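Local coordinates for protein beta-methylmalyl-CoA dehydratase (Chloroflexus aurantiacus, PDB 4E3E) that catalyses the reversible dehydration of beta-methylmalyl-CoA to mesaconyl-CoA and water, a step of the glyoxylate assimilation cycle, at residues A[73-78]-A[224-229]; A[82-87]-A[146-151]. All coordinates share one frame; numbering follows the deposited sequence.

Contact 1 (A[73-78]-A[224-229])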
# COMPACT_ATOMS: atom_id res chain seq x y z
N PHE A 73 -9.26 15.38 -9.11
CA PHE A 73 -10.43 15.57 -8.24
C PHE A 73 -10.03 15.85 -6.79
O PHE A 73 -10.51 16.81 -6.18
CB PHE A 73 -11.36 14.36 -8.34
CG PHE A 73 -12.64 14.47 -7.54
CD1 PHE A 73 -12.65 14.29 -6.16
CD2 PHE A 73 -13.87 14.70 -8.18
CE1 PHE A 73 -13.86 14.35 -5.43
CE2 PHE A 73 -15.06 14.75 -7.47
CZ PHE A 73 -15.06 14.58 -6.08
N GLY A 74 -9.15 15.01 -6.24
CA GLY A 74 -8.70 15.17 -4.85
C GLY A 74 -8.15 16.55 -4.52
O GLY A 74 -8.45 17.10 -3.47
N LYS A 75 -7.33 17.11 -5.42
CA LYS A 75 -6.79 18.46 -5.23
C LYS A 75 -7.86 19.54 -5.04
O LYS A 75 -7.62 20.55 -4.37
CB LYS A 75 -5.94 18.90 -6.43
CG LYS A 75 -4.89 17.91 -6.86
CD LYS A 75 -3.85 17.77 -5.80
CE LYS A 75 -3.66 16.32 -5.39
NZ LYS A 75 -2.79 16.51 -4.21
N THR A 76 -9.03 19.32 -5.65
CA THR A 76 -10.10 20.33 -5.65
C THR A 76 -10.92 20.24 -4.37
O THR A 76 -11.61 21.20 -3.99
CB THR A 76 -11.07 20.19 -6.85
OG1 THR A 76 -11.99 19.10 -6.64
CG2 THR A 76 -10.32 20.02 -8.15
N VAL A 77 -10.84 19.09 -3.71
CA VAL A 77 -11.70 18.83 -2.53
C VAL A 77 -11.60 19.89 -1.40
O VAL A 77 -12.65 20.37 -0.92
CB VAL A 77 -11.54 17.39 -2.01
CG1 VAL A 77 -12.27 17.19 -0.68
CG2 VAL A 77 -12.08 16.40 -3.06
N PRO A 78 -10.37 20.26 -0.97
CA PRO A 78 -10.27 21.26 0.11
C PRO A 78 -11.05 22.56 -0.17
O PRO A 78 -11.69 23.09 0.73
CB PRO A 78 -8.75 21.55 0.18
CG PRO A 78 -8.12 20.30 -0.34
CD PRO A 78 -9.03 19.88 -1.47
N LEU A 224 -4.21 8.39 -0.93
CA LEU A 224 -3.33 8.38 -2.11
C LEU A 224 -3.69 9.58 -3.00
O LEU A 224 -2.81 10.22 -3.60
CB LEU A 224 -3.46 7.07 -2.89
CG LEU A 224 -2.61 6.93 -4.16
CD1 LEU A 224 -1.12 6.86 -3.82
CD2 LEU A 224 -3.01 5.72 -4.98
N TYR A 225 -4.99 9.89 -3.04
CA TYR A 225 -5.52 11.01 -3.82
C TYR A 225 -5.35 12.35 -3.10
O TYR A 225 -5.64 13.40 -3.69
CB TYR A 225 -7.00 10.77 -4.19
CG TYR A 225 -7.26 9.39 -4.78
CD1 TYR A 225 -6.33 8.79 -5.66
CD2 TYR A 225 -8.43 8.70 -4.48
CE1 TYR A 225 -6.55 7.52 -6.18
CE2 TYR A 225 -8.68 7.44 -5.01
CZ TYR A 225 -7.74 6.86 -5.84
OH TYR A 225 -8.00 5.62 -6.34
N GLN A 226 -4.88 12.30 -1.85
CA GLN A 226 -4.78 13.51 -0.99
C GLN A 226 -6.15 14.24 -0.97
O GLN A 226 -6.26 15.46 -1.05
CB GLN A 226 -3.58 14.37 -1.43
CG GLN A 226 -2.23 13.71 -1.07
CD GLN A 226 -1.09 14.32 -1.85
OE1 GLN A 226 -1.20 14.48 -3.06
NE2 GLN A 226 -0.01 14.71 -1.16
N ASN A 227 -7.19 13.41 -0.89
CA ASN A 227 -8.58 13.85 -0.82
C ASN A 227 -8.91 13.86 0.66
O ASN A 227 -8.74 12.87 1.35
CB ASN A 227 -9.46 12.86 -1.63
CG ASN A 227 -10.98 13.07 -1.44
OD1 ASN A 227 -11.44 13.58 -0.43
ND2 ASN A 227 -11.75 12.66 -2.45
N THR A 228 -9.36 15.01 1.16
CA THR A 228 -9.50 15.20 2.60
C THR A 228 -10.92 15.18 3.14
O THR A 228 -11.08 15.51 4.31
CB THR A 228 -8.95 16.57 3.05
OG1 THR A 228 -9.69 17.60 2.39
CG2 THR A 228 -7.45 16.71 2.70
N ALA A 229 -11.92 14.88 2.31
CA ALA A 229 -13.32 14.98 2.75
C ALA A 229 -13.50 14.13 4.00
O ALA A 229 -13.07 12.99 4.04
CB ALA A 229 -14.32 14.58 1.65
O HOH W 1 -4.87 17.34 -2.44

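Contact 2 (A[82-87]-A[146-151])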
# COMPACT_ATOMS: atom_id res chain seq x y z
N LEU A 82 -15.15 20.36 0.47
CA LEU A 82 -14.96 20.16 1.90
C LEU A 82 -16.28 20.28 2.68
O LEU A 82 -16.57 19.47 3.56
CB LEU A 82 -13.89 21.11 2.47
CG LEU A 82 -13.43 20.79 3.90
CD1 LEU A 82 -12.81 19.40 4.01
CD2 LEU A 82 -12.45 21.85 4.41
N ASN A 83 -17.10 21.27 2.31
CA ASN A 83 -18.39 21.50 2.97
C ASN A 83 -19.61 21.08 2.14
O ASN A 83 -20.71 21.61 2.33
CB ASN A 83 -18.49 22.97 3.37
CG ASN A 83 -17.32 23.40 4.23
OD1 ASN A 83 -17.15 22.88 5.33
ND2 ASN A 83 -16.48 24.32 3.71
N ALA A 84 -19.41 20.11 1.24
CA ALA A 84 -20.47 19.61 0.36
C ALA A 84 -21.29 18.50 1.01
O ALA A 84 -20.76 17.71 1.80
CB ALA A 84 -19.88 19.13 -0.96
N ILE A 85 -22.58 18.46 0.67
CA ILE A 85 -23.47 17.36 1.06
C ILE A 85 -23.31 16.19 0.08
O ILE A 85 -23.28 15.04 0.50
CB ILE A 85 -24.97 17.79 1.08
CG1 ILE A 85 -25.19 19.04 1.96
CG2 ILE A 85 -25.89 16.64 1.52
CD1 ILE A 85 -25.12 18.79 3.45
N ALA A 86 -23.19 16.49 -1.21
CA ALA A 86 -23.07 15.47 -2.24
C ALA A 86 -22.50 16.05 -3.52
O ALA A 86 -22.66 17.24 -3.80
CB ALA A 86 -24.43 14.82 -2.53
N ASN A 87 -21.83 15.20 -4.29
CA ASN A 87 -21.53 15.53 -5.67
C ASN A 87 -22.76 15.17 -6.48
O ASN A 87 -23.35 14.11 -6.30
CB ASN A 87 -20.34 14.75 -6.18
CG ASN A 87 -19.78 15.34 -7.47
OD1 ASN A 87 -19.05 16.34 -7.44
ND2 ASN A 87 -20.12 14.74 -8.61
N VAL A 146 -21.81 20.29 -7.20
CA VAL A 146 -21.87 19.79 -5.82
C VAL A 146 -22.90 20.59 -5.03
O VAL A 146 -23.08 21.79 -5.25
CB VAL A 146 -20.50 19.88 -5.09
CG1 VAL A 146 -19.54 18.85 -5.63
CG2 VAL A 146 -19.87 21.25 -5.27
N MSE A 147 -23.56 19.93 -4.10
CA MSE A 147 -24.48 20.60 -3.20
C MSE A 147 -23.67 20.96 -1.99
O MSE A 147 -23.15 20.07 -1.31
CB MSE A 147 -25.60 19.64 -2.83
CG MSE A 147 -26.57 20.43 -1.97
SE MSE A 147 -28.05 19.23 -1.56
CE MSE A 147 -29.13 19.49 -3.20
N VAL A 148 -23.55 22.26 -1.71
CA VAL A 148 -22.70 22.75 -0.62
C VAL A 148 -23.52 23.45 0.46
O VAL A 148 -24.46 24.20 0.16
CB VAL A 148 -21.61 23.71 -1.14
CG1 VAL A 148 -20.64 24.11 -0.02
CG2 VAL A 148 -20.85 23.07 -2.29
N ARG A 149 -23.15 23.19 1.72
CA ARG A 149 -23.76 23.86 2.86
C ARG A 149 -23.53 25.37 2.82
O ARG A 149 -22.47 25.85 2.42
CB ARG A 149 -23.15 23.36 4.16
CG ARG A 149 -23.51 21.94 4.54
CD ARG A 149 -22.92 21.61 5.90
NE ARG A 149 -23.00 20.18 6.18
CZ ARG A 149 -22.05 19.30 5.91
NH1 ARG A 149 -20.89 19.68 5.36
NH2 ARG A 149 -22.24 18.03 6.20
N LYS A 150 -24.56 26.10 3.23
CA LYS A 150 -24.39 27.50 3.58
C LYS A 150 -23.94 27.53 5.03
O LYS A 150 -24.45 26.78 5.86
CB LYS A 150 -25.70 28.26 3.41
CG LYS A 150 -26.03 28.61 1.97
CD LYS A 150 -27.36 29.34 1.85
CE LYS A 150 -27.28 30.77 2.36
NZ LYS A 150 -28.55 31.52 2.12
N ARG A 151 -22.97 28.39 5.33
CA ARG A 151 -22.57 28.61 6.71
C ARG A 151 -23.67 29.37 7.44
O ARG A 151 -24.10 28.97 8.53
CB ARG A 151 -21.24 29.36 6.77
CG ARG A 151 -20.73 29.66 8.18
CD ARG A 151 -19.49 30.53 8.13
NE ARG A 151 -19.67 31.62 7.17
CZ ARG A 151 -19.15 31.66 5.95
NH1 ARG A 151 -18.38 30.68 5.50
NH2 ARG A 151 -19.41 32.70 5.17

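Contact 1 (A[73-78]-A[224-229])
The helical backbone at G74 comes close to the loop at N227, with their CA atoms 4.2 Å apart. G74 has no side chain, which permits the approach. Its CA lies 3.7 Å from Y225 O, and N227 CB packs on the same CA. The loop leaves helix 215-224 through a Schellman motif, in which Q226 takes positive phi. The K75 chain starts away from the loop and bends back at chi2 (-66°) and chi3 (126°). The bends carry NZ to Q226 OE1, a hydrogen bond of 2.8 Å. The ammonium sits above the amide plane and does not use a lone pair of OE1. R26 NE makes a further weak bond to OE1. A water accepts from K75 NZ and donates to Q226 O at 2.7 Å, so K75 reaches the Q226 side chain directly and its backbone through water. K75 NZ also bonds to T24 O.

Helix 65-80 is one of two long helices of this hotdog protein, and F73 and T76 pack it on strand 138-149 of the antiparallel sheet. The edge of the F73 ring meets the N227 amide, with CE1 4.0 Å from ND2 and the two planes 32° apart. V77 points toward the loop. Its CG1 rests on N227 OD1, A229 N and A229 CB, while CG2 lies 3.8 Å from N227 ND2. N227 OD1 also accepts from A229 N at 3.1 Å in a nearly straight Asx-turn bond, which helps hold the amide's orientation beside V77. The P78 and T228 side chains cross at about a right angle, CG to OG1. Q226 NE2 is bonded to S48 OG and S42 O of the second subunit, and R43 of that subunit packs on P78 and T228.

Contact 2 (A[82-87]-A[146-151])
This is an antiparallel strand pairing, broken by a classic beta bulge, between the neighbouring strands 84-95 and 138-149 of the hotdog sheet. Two residues, I85 and A86, stand opposite M147. By similarity, I85, A86 and N87 probably belong to the substrate-binding site. A84 with V148 and N87 with V146 are non-hydrogen-bonded pairs, and A86 with M147 is a hydrogen-bonded pair. The register shifts by one between A84 and A86. M147, a selenomethionine, is gripped at both backbone ends. I85 N gives to M147 O at 2.6 Å, and M147 N gives to A86 O at 2.9 Å. A third backbone bond, from R149 N to N83 O, closes the pairing at the end of the strand.

A84, N87, V146 and V148 share one face of the sheet. There A84 CB packs on V146 CB (4.2 Å) and V148 CG2 (4.3 Å). V148 has CG1 anti to its backbone N (chi1 -174°), which brings this methyl to 3.4 Å from N83 O. T122 on strand 122-132 touches I85 and M147, and V125 on that strand touches V146 and V148.

At the corner of the chain, I85 points toward the 146-151 segment, and its CD1 reaches R149. The two side chains cross at about a right angle. R149 runs extended from CG to NE and brings its guanidinium round to I85, whose CD1 covers one face of the group. The same methyl meets R149 CG at 3.7 Å, so it packs on both the aliphatic and the charged part of the arginine. N83 ND2 is bonded to P7 O and N9 O. On the N87 side chain, OD1 accepts from R144 NH1 and lies 3.1 Å from V146 CG1, a close approach.

Overall arrangement
Contact 1 and contact 2 have centres about 15 Å apart, and both lie in the hotdog-family part of the chain. Helix 65-80 supplies one side of contact 1 and is followed in the chain by strand 84-95, which supplies one side of contact 2. Both segments of contact 2 fall between those of contact 1 in the sequence. The two contacts also touch. L82 packs on V77 and T228, and F73 CE2 lies near N87 OD1. Contact 1 thus joins the helix to a later loop, and contact 2 sets the strand that follows the helix into the sheet. The substrate-binding positions assigned by similarity include N87, which packs beside F73 where the two contacts meet.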